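Local structure of putative lipoprotein (Parabacteroides distasonis ATCC 8503, 3JX8) at residues 16-21 with 43-48; 30-35 with 89-94; 24-29 with 96-101; 56-61 with 69-74. The protein is of unknown function but, as a putative lipoprotein with a head GIN domain like that of auto-transporter adhesins, may act in cell adhesion or lipid binding. All coordinates share one frame; numbering follows the deposited sequence. Where two conformers were deposited one is given.

Interaction 1 (16-21 with 43-48)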
loop_
_atom_site.group_PDB
_atom_site.type_symbol
_atom_site.label_atom_id
_atom_site.label_comp_id
_atom_site.label_asym_id
_atom_site.label_seq_id
_atom_site.Cartn_x
_atom_site.Cartn_y
_atom_site.Cartn_z
ATOM N N ARG A 16 31.355 1.819 21.060
ATOM C CA ARG A 16 31.872 0.466 21.012
ATOM C C ARG A 16 32.083 0.043 19.583
ATOM O O ARG A 16 31.163 0.125 18.734
ATOM C CB ARG A 16 30.901 -0.518 21.661
ATOM C CG ARG A 16 30.793 -0.365 23.129
ATOM C CD ARG A 16 29.898 -1.407 23.742
ATOM N NE ARG A 16 29.635 -0.974 25.092
ATOM C CZ ARG A 16 28.846 -1.565 25.981
ATOM N NH1 ARG A 16 28.204 -2.688 25.726
ATOM N NH2 ARG A 16 28.734 -1.002 27.180
ATOM N N GLU A 17 33.300 -0.420 19.321
ATOM C CA GLU A 17 33.585 -1.101 18.078
ATOM C C GLU A 17 33.234 -2.549 18.271
ATOM O O GLU A 17 33.720 -3.178 19.192
ATOM C CB GLU A 17 35.035 -0.915 17.672
ATOM C CG GLU A 17 35.319 0.532 17.266
ATOM C CD GLU A 17 36.754 0.747 16.766
ATOM O OE1 GLU A 17 37.590 -0.174 16.938
ATOM O OE2 GLU A 17 37.036 1.831 16.191
ATOM N N ILE A 18 32.387 -3.087 17.406
ATOM C CA ILE A 18 31.887 -4.449 17.556
ATOM C C ILE A 18 32.455 -5.331 16.454
ATOM O O ILE A 18 32.368 -5.010 15.264
ATOM C CB ILE A 18 30.356 -4.463 17.545
ATOM C CG1 ILE A 18 29.840 -3.561 18.675
ATOM C CG2 ILE A 18 29.840 -5.879 17.733
ATOM C CD1 ILE A 18 28.445 -3.056 18.485
ATOM N N LYS A 19 33.063 -6.439 16.871
ATOM C CA LYS A 19 33.686 -7.380 15.942
ATOM C C LYS A 19 32.608 -8.066 15.131
ATOM O O LYS A 19 31.654 -8.614 15.689
ATOM C CB LYS A 19 34.520 -8.433 16.705
ATOM C CG LYS A 19 35.547 -9.186 15.863
ATOM N N ILE A 20 32.755 -8.016 13.818
ATOM C CA ILE A 20 31.785 -8.604 12.928
ATOM C C ILE A 20 32.432 -9.264 11.704
ATOM O O ILE A 20 33.473 -8.842 11.257
ATOM C CB ILE A 20 30.770 -7.545 12.436
ATOM C CG1 ILE A 20 31.457 -6.404 11.693
ATOM C CG2 ILE A 20 29.980 -6.975 13.579
ATOM C CD1 ILE A 20 30.476 -5.643 10.768
ATOM N N SER A 21 31.785 -10.291 11.161
ATOM C CA SER A 21 32.095 -10.790 9.814
ATOM C C SER A 21 31.422 -9.905 8.791
ATOM O O SER A 21 30.556 -9.091 9.120
ATOM C CB SER A 21 31.487 -12.168 9.575
ATOM O OG SER A 21 31.806 -13.041 10.624
ATOM N N PRO A 43 35.387 -5.759 7.209
ATOM C CA PRO A 43 34.075 -5.307 7.683
ATOM C C PRO A 43 34.197 -4.661 9.069
ATOM O O PRO A 43 35.017 -5.083 9.895
ATOM C CB PRO A 43 33.244 -6.580 7.713
ATOM C CG PRO A 43 34.231 -7.665 7.902
ATOM C CD PRO A 43 35.512 -7.223 7.220
ATOM N N TYR A 44 33.423 -3.611 9.291
ATOM C CA TYR A 44 33.597 -2.777 10.467
ATOM C C TYR A 44 32.263 -2.353 11.019
ATOM O O TYR A 44 31.359 -2.055 10.253
ATOM C CB TYR A 44 34.389 -1.530 10.077
ATOM C CG TYR A 44 34.577 -0.528 11.202
ATOM C CD1 TYR A 44 35.561 -0.712 12.164
ATOM C CD2 TYR A 44 33.790 0.608 11.280
ATOM C CE1 TYR A 44 35.740 0.201 13.177
ATOM C CE2 TYR A 44 33.956 1.519 12.282
ATOM C CZ TYR A 44 34.939 1.319 13.228
ATOM O OH TYR A 44 35.108 2.237 14.237
ATOM N N LEU A 45 32.145 -2.341 12.340
ATOM C CA LEU A 45 30.970 -1.800 12.986
ATOM C C LEU A 45 31.352 -1.028 14.223
ATOM O O LEU A 45 32.052 -1.533 15.104
ATOM C CB LEU A 45 29.996 -2.896 13.395
ATOM C CG LEU A 45 28.753 -2.455 14.179
ATOM C CD1 LEU A 45 27.869 -1.421 13.408
ATOM C CD2 LEU A 45 27.964 -3.685 14.632
ATOM N N SER A 46 30.808 0.173 14.314
ATOM C CA SER A 46 30.916 0.987 15.502
ATOM C C SER A 46 29.543 1.569 15.854
ATOM O O SER A 46 28.839 2.047 14.977
ATOM C CB SER A 46 31.913 2.118 15.231
ATOM O OG SER A 46 31.816 3.125 16.218
ATOM N N VAL A 47 29.198 1.555 17.139
ATOM C CA VAL A 47 27.921 2.074 17.642
ATOM C C VAL A 47 28.200 2.990 18.836
ATOM O O VAL A 47 28.945 2.618 19.760
ATOM C CB VAL A 47 26.983 0.941 18.117
ATOM C CG1 VAL A 47 25.682 1.527 18.713
ATOM C CG2 VAL A 47 26.693 -0.048 16.990
ATOM N N THR A 48 27.594 4.175 18.811
ATOM C CA THR A 48 27.657 5.125 19.896
ATOM C C THR A 48 26.235 5.354 20.416
ATOM O O THR A 48 25.341 5.778 19.673
ATOM C CB THR A 48 28.246 6.444 19.422
ATOM O OG1 THR A 48 29.551 6.214 18.874
ATOM C CG2 THR A 48 28.323 7.477 20.580
HETATM O O HOH W 1 34.205 -3.716 13.853
HETATM O O HOH W 2 34.773 -6.283 12.767
#
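Antiparallel strand pairing at the surface, near the N-terminal end of a fold consistent with the pectate-lyase-like beta-helix, joins the end of strand 13-17 and the loop after it to the start of strand 44-50. Arg16 and Val47 form a hydrogen-bonded pair: Arg16 N reaches Val47 O at 2.9 Å and Val47 N returns the bond to Arg16 O, both nearly straight. Ile18 N adds a bond to Leu45 O, after which the segments part and water steps in. One water, accepting from Leu45 N, bridges it to Ile18 O; a second accepts from Ile20 N and links it to Pro43 O. On the inner side, Leu45 lies alongside Ile18, its CD2 3.8 Å from Ile18 CB, and Ile20 crosses it at about a right angle with CD1 3.8 Å from Leu45 CB. Strands 57-62 and 65-70 back this apolar layer. The guanidinium of Arg16 turns away to a salt bridge with Glu14 and a cation-pi contact with Phe54. On the other face, the extended Glu17 chain brings its carboxylate to the edge of the Tyr44 ring, the two planes 82° apart, where Tyr44 OH donates to Glu17 OE2 at 2.8 Å from above the carboxylate plane.

Interaction 2 (30-35 with 89-94)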
loop_
_atom_site.group_PDB
_atom_site.type_symbol
_atom_site.label_atom_id
_atom_site.label_comp_id
_atom_site.label_asym_id
_atom_site.label_seq_id
_atom_site.Cartn_x
_atom_site.Cartn_y
_atom_site.Cartn_z
ATOM N N GLY A 30 15.290 1.300 14.526
ATOM C CA GLY A 30 15.604 2.338 15.500
ATOM C C GLY A 30 15.808 3.717 14.925
ATOM O O GLY A 30 15.577 3.965 13.730
ATOM N N SER A 31 16.255 4.615 15.804
ATOM C CA SER A 31 16.294 6.049 15.528
ATOM C C SER A 31 17.684 6.581 15.256
ATOM O O SER A 31 17.849 7.791 15.146
ATOM C CB SER A 31 15.696 6.824 16.715
ATOM O OG SER A 31 16.532 6.736 17.867
ATOM N N ALA A 32 18.665 5.697 15.094
ATOM C CA ALA A 32 20.060 6.133 14.926
ATOM C C ALA A 32 20.263 6.888 13.619
ATOM O O ALA A 32 19.516 6.718 12.666
ATOM C CB ALA A 32 21.009 4.939 14.966
ATOM N N ASP A 33 21.300 7.708 13.593
ATOM C CA ASP A 33 21.941 8.091 12.344
ATOM C C ASP A 33 22.972 7.019 12.006
ATOM O O ASP A 33 23.970 6.845 12.715
ATOM C CB ASP A 33 22.598 9.452 12.469
ATOM C CG ASP A 33 21.576 10.569 12.641
ATOM O OD1 ASP A 33 20.462 10.490 12.074
ATOM O OD2 ASP A 33 21.892 11.553 13.317
ATOM N N PHE A 34 22.696 6.286 10.934
ATOM C CA PHE A 34 23.467 5.139 10.520
ATOM C C PHE A 34 24.166 5.539 9.244
ATOM O O PHE A 34 23.523 5.850 8.269
ATOM C CB PHE A 34 22.495 3.974 10.300
ATOM C CG PHE A 34 23.128 2.601 10.122
ATOM C CD1 PHE A 34 24.316 2.409 9.420
ATOM C CD2 PHE A 34 22.447 1.484 10.580
ATOM C CE1 PHE A 34 24.826 1.131 9.231
ATOM C CE2 PHE A 34 22.975 0.207 10.424
ATOM C CZ PHE A 34 24.150 0.025 9.758
ATOM N N GLU A 35 25.490 5.549 9.259
ATOM C CA GLU A 35 26.297 5.754 8.055
ATOM C C GLU A 35 26.891 4.447 7.568
ATOM O O GLU A 35 27.613 3.776 8.314
ATOM C CB GLU A 35 27.468 6.668 8.353
ATOM C CG GLU A 35 27.100 8.062 8.654
ATOM C CD GLU A 35 28.322 8.898 9.004
ATOM O OE1 GLU A 35 29.486 8.387 8.903
ATOM O OE2 GLU A 35 28.114 10.073 9.369
ATOM N N TYR A 89 22.743 8.668 19.247
ATOM C CA TYR A 89 22.699 7.321 18.680
ATOM C C TYR A 89 23.212 7.377 17.260
ATOM O O TYR A 89 22.543 7.912 16.376
ATOM C CB TYR A 89 21.289 6.742 18.782
ATOM C CG TYR A 89 21.126 5.271 18.447
ATOM C CD1 TYR A 89 22.219 4.406 18.285
ATOM C CD2 TYR A 89 19.854 4.727 18.324
ATOM C CE1 TYR A 89 22.030 3.064 17.979
ATOM C CE2 TYR A 89 19.672 3.372 18.039
ATOM C CZ TYR A 89 20.755 2.557 17.860
ATOM O OH TYR A 89 20.552 1.229 17.597
ATOM N N LYS A 90 24.437 6.874 17.074
ATOM C CA LYS A 90 25.145 6.926 15.804
ATOM C C LYS A 90 25.713 5.551 15.522
ATOM O O LYS A 90 26.218 4.866 16.445
ATOM C CB LYS A 90 26.287 7.928 15.855
ATOM C CG LYS A 90 25.836 9.348 16.054
ATOM C CD LYS A 90 26.977 10.379 15.925
ATOM C CE LYS A 90 27.824 10.467 17.160
ATOM N NZ LYS A 90 28.970 11.419 16.987
ATOM N N ILE A 91 25.643 5.150 14.256
ATOM C CA ILE A 91 26.172 3.877 13.828
ATOM C C ILE A 91 27.032 4.130 12.586
ATOM O O ILE A 91 26.633 4.876 11.681
ATOM C CB ILE A 91 25.042 2.887 13.456
ATOM C CG1 ILE A 91 24.092 2.700 14.651
ATOM C CG2 ILE A 91 25.648 1.548 12.948
ATOM C CD1 ILE A 91 22.760 1.979 14.335
ATOM N N LYS A 92 28.222 3.541 12.554
ATOM C CA LYS A 92 29.050 3.564 11.355
ATOM C C LYS A 92 29.407 2.125 11.011
ATOM O O LYS A 92 29.850 1.350 11.875
ATOM C CB LYS A 92 30.302 4.413 11.565
ATOM C CG LYS A 92 30.001 5.896 11.708
ATOM C CD LYS A 92 31.251 6.734 11.604
ATOM C CE LYS A 92 30.918 8.214 11.725
ATOM N NZ LYS A 92 31.999 9.049 11.122
ATOM N N SER A 93 29.193 1.741 9.761
ATOM C CA SER A 93 29.541 0.371 9.388
ATOM C C SER A 93 29.877 0.277 7.925
ATOM O O SER A 93 29.490 1.142 7.148
ATOM C CB SER A 93 28.405 -0.601 9.753
ATOM O OG SER A 93 28.817 -1.953 9.669
ATOM N N ASN A 94 30.625 -0.759 7.568
ATOM C CA ASN A 94 30.865 -1.089 6.187
ATOM C C ASN A 94 30.973 -2.591 5.938
ATOM O O ASN A 94 31.224 -3.386 6.858
ATOM C CB ASN A 94 32.085 -0.343 5.668
ATOM C CG ASN A 94 33.353 -0.666 6.441
ATOM O OD1 ASN A 94 34.000 -1.691 6.202
ATOM N ND2 ASN A 94 33.725 0.219 7.336
#
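Two rings each carry a methyl group over one face. Ala32 CB sits almost on the normal of the Tyr89 ring, 3.4 Å from its centroid, while Ser31 OG lies near the ring plane at the CD2 edge. The Phe34 ring receives Ile91 CG2 over its centre, 3.6 Å from the centroid and only 3° off the normal, a CH-pi contact. Ile91 reaches both neighbours: with CG1 anti to the carbonyl carbon (chi1 -57°), CG2 lies on the Phe34 ring while CD1 bridges Ala32 CB, a tight approach at 3.5 Å, and Phe34 CD2. Phe34 meets Phe28 edge-to-face as well, and Ile68 of strand 65-70 packs on both Tyr89 and Ile91, so this face of the pairing looks into the interior. The backbones run parallel, 15° apart, as in the pectate-lyase-like beta-helix to whose clan the domain belongs. Their bonds alternate: Asp33 N to Tyr89 O, Ile91 N to Asp33 O, Glu35 N to Ile91 O at 2.8 Å, and Ser93 N to Glu35 O. Ser93 OG is held by Tyr44 O and Tyr23 OH. On the outward face, Glu35 and Lys92 extend side by side; in the conformer given, Glu35 OE1 makes a long salt bridge to Lys92 NZ at 3.4 Å, uncertain because Lys92 has a second conformer.

Interaction 3 (24-29 with 96-101)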
loop_
_atom_site.group_PDB
_atom_site.type_symbol
_atom_site.label_atom_id
_atom_site.label_comp_id
_atom_site.label_asym_id
_atom_site.label_seq_id
_atom_site.Cartn_x
_atom_site.Cartn_y
_atom_site.Cartn_z
ATOM N N ASP A 24 25.993 -8.998 3.772
ATOM C CA ASP A 24 25.459 -8.453 2.543
ATOM C C ASP A 24 24.048 -7.943 2.741
ATOM O O ASP A 24 23.395 -7.528 1.796
ATOM C CB ASP A 24 25.505 -9.498 1.423
ATOM C CG ASP A 24 24.635 -10.712 1.689
ATOM O OD1 ASP A 24 23.883 -10.755 2.696
ATOM O OD2 ASP A 24 24.703 -11.650 0.862
ATOM N N GLU A 25 23.585 -7.960 3.983
ATOM C CA GLU A 25 22.226 -7.556 4.297
ATOM C C GLU A 25 22.185 -6.895 5.681
ATOM O O GLU A 25 22.957 -7.275 6.575
ATOM C CB GLU A 25 21.366 -8.798 4.207
ATOM C CG GLU A 25 19.932 -8.597 4.517
ATOM C CD GLU A 25 19.120 -9.881 4.358
ATOM O OE1 GLU A 25 19.453 -10.694 3.429
ATOM O OE2 GLU A 25 18.154 -10.043 5.166
ATOM N N ILE A 26 21.323 -5.883 5.832
ATOM C CA ILE A 26 21.155 -5.125 7.089
ATOM C C ILE A 26 19.701 -5.123 7.516
ATOM O O ILE A 26 18.831 -4.768 6.729
ATOM C CB ILE A 26 21.600 -3.655 6.957
ATOM C CG1 ILE A 26 23.115 -3.539 6.679
ATOM C CG2 ILE A 26 21.233 -2.862 8.232
ATOM C CD1 ILE A 26 23.581 -2.085 6.294
ATOM N N THR A 27 19.450 -5.519 8.767
ATOM C CA THR A 27 18.189 -5.306 9.450
ATOM C C THR A 27 18.473 -4.262 10.503
ATOM O O THR A 27 19.203 -4.545 11.458
ATOM C CB THR A 27 17.721 -6.573 10.184
ATOM O OG1 THR A 27 17.409 -7.555 9.221
ATOM C CG2 THR A 27 16.478 -6.300 10.996
ATOM N N PHE A 28 17.901 -3.079 10.357
ATOM C CA PHE A 28 18.152 -1.956 11.265
ATOM C C PHE A 28 16.847 -1.400 11.761
ATOM O O PHE A 28 16.069 -0.892 10.976
ATOM C CB PHE A 28 18.896 -0.862 10.524
ATOM C CG PHE A 28 18.915 0.459 11.238
ATOM C CD1 PHE A 28 19.216 0.538 12.593
ATOM C CD2 PHE A 28 18.704 1.635 10.533
ATOM C CE1 PHE A 28 19.233 1.768 13.259
ATOM C CE2 PHE A 28 18.718 2.886 11.185
ATOM C CZ PHE A 28 18.994 2.939 12.554
ATOM N N VAL A 29 16.589 -1.488 13.053
ATOM C CA VAL A 29 15.388 -0.930 13.623
ATOM C C VAL A 29 15.828 0.102 14.628
ATOM O O VAL A 29 16.621 -0.204 15.534
ATOM C CB VAL A 29 14.600 -1.998 14.383
ATOM C CG1 VAL A 29 13.359 -1.363 15.084
ATOM C CG2 VAL A 29 14.311 -3.193 13.467
ATOM N N LYS A 96 31.436 -5.484 2.197
ATOM C CA LYS A 96 31.861 -5.515 0.804
ATOM C C LYS A 96 30.718 -5.093 -0.114
ATOM O O LYS A 96 30.937 -4.354 -1.066
ATOM C CB LYS A 96 32.417 -6.888 0.431
ATOM C CG LYS A 96 33.563 -7.374 1.385
ATOM C CD LYS A 96 34.968 -7.194 0.825
ATOM C CE LYS A 96 36.106 -7.127 1.913
ATOM N NZ LYS A 96 35.911 -8.025 3.112
ATOM N N GLU A 97 29.493 -5.507 0.201
ATOM C CA GLU A 97 28.338 -5.224 -0.653
ATOM C C GLU A 97 27.067 -5.182 0.186
ATOM O O GLU A 97 26.957 -5.928 1.158
ATOM C CB GLU A 97 28.213 -6.341 -1.676
ATOM C CG GLU A 97 27.024 -6.242 -2.617
ATOM C CD GLU A 97 26.961 -7.424 -3.590
ATOM O OE1 GLU A 97 27.687 -8.422 -3.345
ATOM O OE2 GLU A 97 26.190 -7.358 -4.581
ATOM N N LEU A 98 26.112 -4.342 -0.204
ATOM C CA LEU A 98 24.801 -4.312 0.444
ATOM C C LEU A 98 23.733 -4.617 -0.586
ATOM O O LEU A 98 23.391 -3.770 -1.412
ATOM C CB LEU A 98 24.542 -2.955 1.079
ATOM C CG LEU A 98 23.193 -2.763 1.789
ATOM C CD1 LEU A 98 23.030 -3.752 2.984
ATOM C CD2 LEU A 98 23.099 -1.322 2.211
ATOM N N LYS A 99 23.230 -5.839 -0.542
ATOM C CA LYS A 99 22.215 -6.281 -1.465
ATOM C C LYS A 99 20.846 -5.906 -0.971
ATOM O O LYS A 99 19.966 -5.654 -1.766
ATOM C CB LYS A 99 22.237 -7.792 -1.635
ATOM C CG LYS A 99 23.550 -8.359 -2.073
ATOM C CD LYS A 99 23.432 -9.858 -2.340
ATOM C CE LYS A 99 24.758 -10.435 -2.823
ATOM N NZ LYS A 99 24.545 -11.836 -3.322
ATOM N N GLU A 100 20.665 -5.909 0.346
ATOM C CA GLU A 100 19.360 -5.620 0.920
ATOM C C GLU A 100 19.420 -4.940 2.288
ATOM O O GLU A 100 20.073 -5.430 3.229
ATOM C CB GLU A 100 18.534 -6.889 1.001
ATOM C CG GLU A 100 17.121 -6.606 1.320
ATOM C CD GLU A 100 16.287 -7.846 1.383
ATOM O OE1 GLU A 100 16.474 -8.710 0.515
ATOM O OE2 GLU A 100 15.435 -7.959 2.292
ATOM N N LEU A 101 18.720 -3.813 2.363
ATOM C CA LEU A 101 18.528 -3.029 3.555
ATOM C C LEU A 101 17.042 -3.103 3.958
ATOM O O LEU A 101 16.141 -2.774 3.173
ATOM C CB LEU A 101 18.885 -1.570 3.288
ATOM C CG LEU A 101 18.585 -0.617 4.453
ATOM C CD1 LEU A 101 19.416 -1.017 5.677
ATOM C CD2 LEU A 101 18.835 0.851 4.062
#
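Asp24 O receives two backbone N-H groups from 96-101: Lys99 N at 2.9 Å and, weakly, Glu100 N at 3.5 Å. Further along, Ile26 N donates to Glu100 O at 2.9 Å, and the same carbonyl is approached by Glu25 CA. The double grip on Asp24 O comes where segment 96-101 kinks at Lys99 (psi -33°) before settling into strand 100-104. Beside this kink the extended Lys99 chain runs past the Asp24 carboxylate, but Lys99 NZ stays 4.2 Å from Asp24 OD2, beyond a salt bridge. Glu25 and Glu100 stretch out side by side with their carboxylate planes nearly parallel, Glu25 OE2 lying 4.5 Å from Glu100 OE2. Repulsion between two charged groups so placed would probably be eased by Asn102 ND2, which is hydrogen-bonded to Glu100 OE2. The apolar side chains lie on the other face. Ile26 divides its contacts by branch: CG1, anti to the carbonyl carbon (chi1 -65°), packs against Leu98 CD1 at 3.7 Å, while CG2 meets Leu101 CD1 at 3.6 Å. Behind them Phe34 and Tyr36 pack on Ile26, and Ile122 of the next strand packs on Leu101. After the slip at Lys99, Glu25 pairs with Glu100 and Ile26 with Leu101, stacking acids on one face and aliphatics on the other, as in parallel beta-helices, here near the N-terminal end of a long, mostly parallel sheet.

Interaction 4 (56-61 with 69-74)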
loop_
_atom_site.group_PDB
_atom_site.type_symbol
_atom_site.label_atom_id
_atom_site.label_comp_id
_atom_site.label_asym_id
_atom_site.label_seq_id
_atom_site.Cartn_x
_atom_site.Cartn_y
_atom_site.Cartn_z
ATOM N N TYR A 56 20.086 -3.141 26.125
ATOM C CA TYR A 56 18.765 -3.299 25.528
ATOM C C TYR A 56 18.789 -3.454 24.015
ATOM O O TYR A 56 17.744 -3.469 23.395
ATOM C CB TYR A 56 17.902 -2.099 25.904
ATOM C CG TYR A 56 17.692 -2.006 27.383
ATOM C CD1 TYR A 56 18.588 -1.307 28.181
ATOM C CD2 TYR A 56 16.621 -2.650 28.010
ATOM C CE1 TYR A 56 18.428 -1.228 29.554
ATOM C CE2 TYR A 56 16.457 -2.571 29.381
ATOM C CZ TYR A 56 17.373 -1.840 30.136
ATOM O OH TYR A 56 17.253 -1.729 31.489
ATOM N N LEU A 57 19.975 -3.566 23.429
ATOM C CA LEU A 57 20.153 -3.486 21.989
ATOM C C LEU A 57 20.819 -4.769 21.482
ATOM O O LEU A 57 21.707 -5.295 22.130
ATOM C CB LEU A 57 21.051 -2.271 21.707
ATOM C CG LEU A 57 21.132 -1.603 20.352
ATOM C CD1 LEU A 57 19.750 -1.043 19.978
ATOM C CD2 LEU A 57 22.234 -0.497 20.353
ATOM N N VAL A 58 20.370 -5.298 20.358
ATOM C CA VAL A 58 21.080 -6.374 19.658
ATOM C C VAL A 58 21.929 -5.701 18.609
ATOM O O VAL A 58 21.437 -4.807 17.916
ATOM C CB VAL A 58 20.096 -7.348 18.966
ATOM C CG1 VAL A 58 20.851 -8.342 18.070
ATOM C CG2 VAL A 58 19.207 -8.037 20.027
ATOM N N THR A 59 23.210 -6.073 18.534
ATOM C CA THR A 59 24.144 -5.534 17.539
ATOM C C THR A 59 25.099 -6.641 17.132
ATOM O O THR A 59 26.082 -6.889 17.817
ATOM C CB THR A 59 24.990 -4.388 18.098
ATOM O OG1 THR A 59 25.726 -4.866 19.229
ATOM C CG2 THR A 59 24.155 -3.201 18.521
ATOM N N GLU A 60 24.816 -7.337 16.036
ATOM C CA GLU A 60 25.625 -8.464 15.635
ATOM C C GLU A 60 25.410 -8.823 14.180
ATOM O O GLU A 60 24.400 -8.434 13.573
ATOM C CB GLU A 60 25.264 -9.689 16.478
ATOM C CG GLU A 60 23.878 -10.245 16.182
ATOM C CD GLU A 60 23.384 -11.262 17.199
ATOM O OE1 GLU A 60 23.842 -11.274 18.358
ATOM O OE2 GLU A 60 22.495 -12.048 16.841
ATOM N N VAL A 61 26.345 -9.601 13.653
ATOM C CA VAL A 61 26.219 -10.153 12.332
ATOM C C VAL A 61 25.973 -11.627 12.494
ATOM O O VAL A 61 26.627 -12.299 13.263
ATOM C CB VAL A 61 27.459 -9.898 11.444
ATOM C CG1 VAL A 61 27.386 -10.745 10.132
ATOM C CG2 VAL A 61 27.579 -8.402 11.150
ATOM N N TYR A 69 18.882 -3.816 16.524
ATOM C CA TYR A 69 17.522 -3.488 16.927
ATOM C C TYR A 69 17.353 -3.650 18.422
ATOM O O TYR A 69 18.132 -4.375 19.051
ATOM C CB TYR A 69 16.529 -4.388 16.179
ATOM C CG TYR A 69 16.837 -5.851 16.286
ATOM C CD1 TYR A 69 16.437 -6.564 17.388
ATOM C CD2 TYR A 69 17.486 -6.530 15.278
ATOM C CE1 TYR A 69 16.705 -7.897 17.518
ATOM C CE2 TYR A 69 17.765 -7.901 15.407
ATOM C CZ TYR A 69 17.377 -8.554 16.533
ATOM O OH TYR A 69 17.619 -9.896 16.713
ATOM N N PRO A 70 16.340 -2.974 19.003
ATOM C CA PRO A 70 16.055 -3.163 20.420
ATOM C C PRO A 70 15.651 -4.585 20.722
ATOM O O PRO A 70 14.950 -5.208 19.927
ATOM C CB PRO A 70 14.896 -2.210 20.690
ATOM C CG PRO A 70 14.949 -1.221 19.586
ATOM C CD PRO A 70 15.446 -1.971 18.402
ATOM N N LYS A 71 16.123 -5.109 21.852
ATOM C CA LYS A 71 15.714 -6.425 22.289
ATOM C C LYS A 71 14.200 -6.496 22.557
ATOM O O LYS A 71 13.549 -5.488 22.873
ATOM C CB LYS A 71 16.431 -6.811 23.581
ATOM C CG LYS A 71 17.920 -7.029 23.445
ATOM C CD LYS A 71 18.529 -7.413 24.798
ATOM C CE LYS A 71 20.050 -7.463 24.671
ATOM N NZ LYS A 71 20.750 -7.753 25.945
ATOM N N SER A 72 13.685 -7.718 22.467
ATOM C CA SER A 72 12.377 -8.044 23.003
ATOM C C SER A 72 12.338 -7.808 24.474
ATOM O O SER A 72 13.323 -8.044 25.163
ATOM C CB SER A 72 12.049 -9.513 22.813
ATOM O OG SER A 72 11.943 -9.835 21.461
ATOM N N ILE A 73 11.180 -7.403 24.970
ATOM C CA ILE A 73 11.039 -7.188 26.385
ATOM C C ILE A 73 11.244 -8.507 27.148
ATOM O O ILE A 73 10.663 -9.536 26.804
ATOM C CB ILE A 73 9.713 -6.523 26.744
ATOM C CG1 ILE A 73 9.633 -5.150 26.032
ATOM C CG2 ILE A 73 9.619 -6.341 28.266
ATOM C CD1 ILE A 73 8.471 -4.254 26.437
ATOM N N LYS A 74 12.117 -8.449 28.165
ATOM C CA LYS A 74 12.424 -9.597 29.025
ATOM C C LYS A 74 11.094 -10.165 29.590
ATOM O O LYS A 74 10.259 -9.444 30.146
ATOM C CB LYS A 74 13.417 -9.201 30.130
ATOM C CG LYS A 74 14.150 -10.368 30.808
ATOM C CD LYS A 74 15.246 -9.883 31.786
#
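Lys71 N donates to Tyr56 O at 2.8 Å in an almost straight bond, closing the open end of the beta hairpin formed by strands 57-62 and 65-70. Next to it Val58 and Tyr69 make a hydrogen-bonded antiparallel pair: Val58 N reaches Tyr69 O at 2.8 Å, and Tyr69 N answers to Val58 O over a longer 3.1 Å. The two side chains of this pair lie alongside each other. Tyr69 CG stands between its backbone N and carbonyl carbon (chi1 52°), which lays the ring flat against Val58. Val58 CB is over one ring face, offset toward the rim, and CG2 touches Tyr69 CE1 at 3.5 Å. The stem of Lys71 crosses Val58 obliquely, bringing CG to 3.8 Å from Val58 CG2. Its extended chain then passes along the backbone of Tyr56 and Leu57, and NZ ends on the carbonyl O of Asp55. On the reverse face, Leu57 and Pro70 both pack on Leu84 of strand 83-85. Pro70, with no N-H to give, occupies the non-hydrogen-bonded position opposite Leu57, so the proline interrupts none of the bonds between these two segments, and the partly exposed hairpin end is held by backbone bonds and side-chain stems together.

All four contacts build the N-terminal part of the fold, but at different depths. Interactions 1 and 4 are antiparallel and lie at the surface; interactions 2 and 3 are parallel and partly buried, nearer the centre of the chain. Strands 44-50 and 89-95 are sheet neighbours, which couples interactions 1 and 2; strands 25-29 and 65-70 likewise couple interactions 3 and 4. Between these layers, Phe28 packs on Phe34 and Ile91, and Ile18 and Ile20 meet Thr59 and Val61. Chemistry follows position: methyl-on-ring packing fills interaction 2, aliphatic branches on one face and paired glutamates on the other mark interaction 3, water bridges appear in interaction 1, and a valine on a tyrosine ring beside a lysine stem in interaction 4.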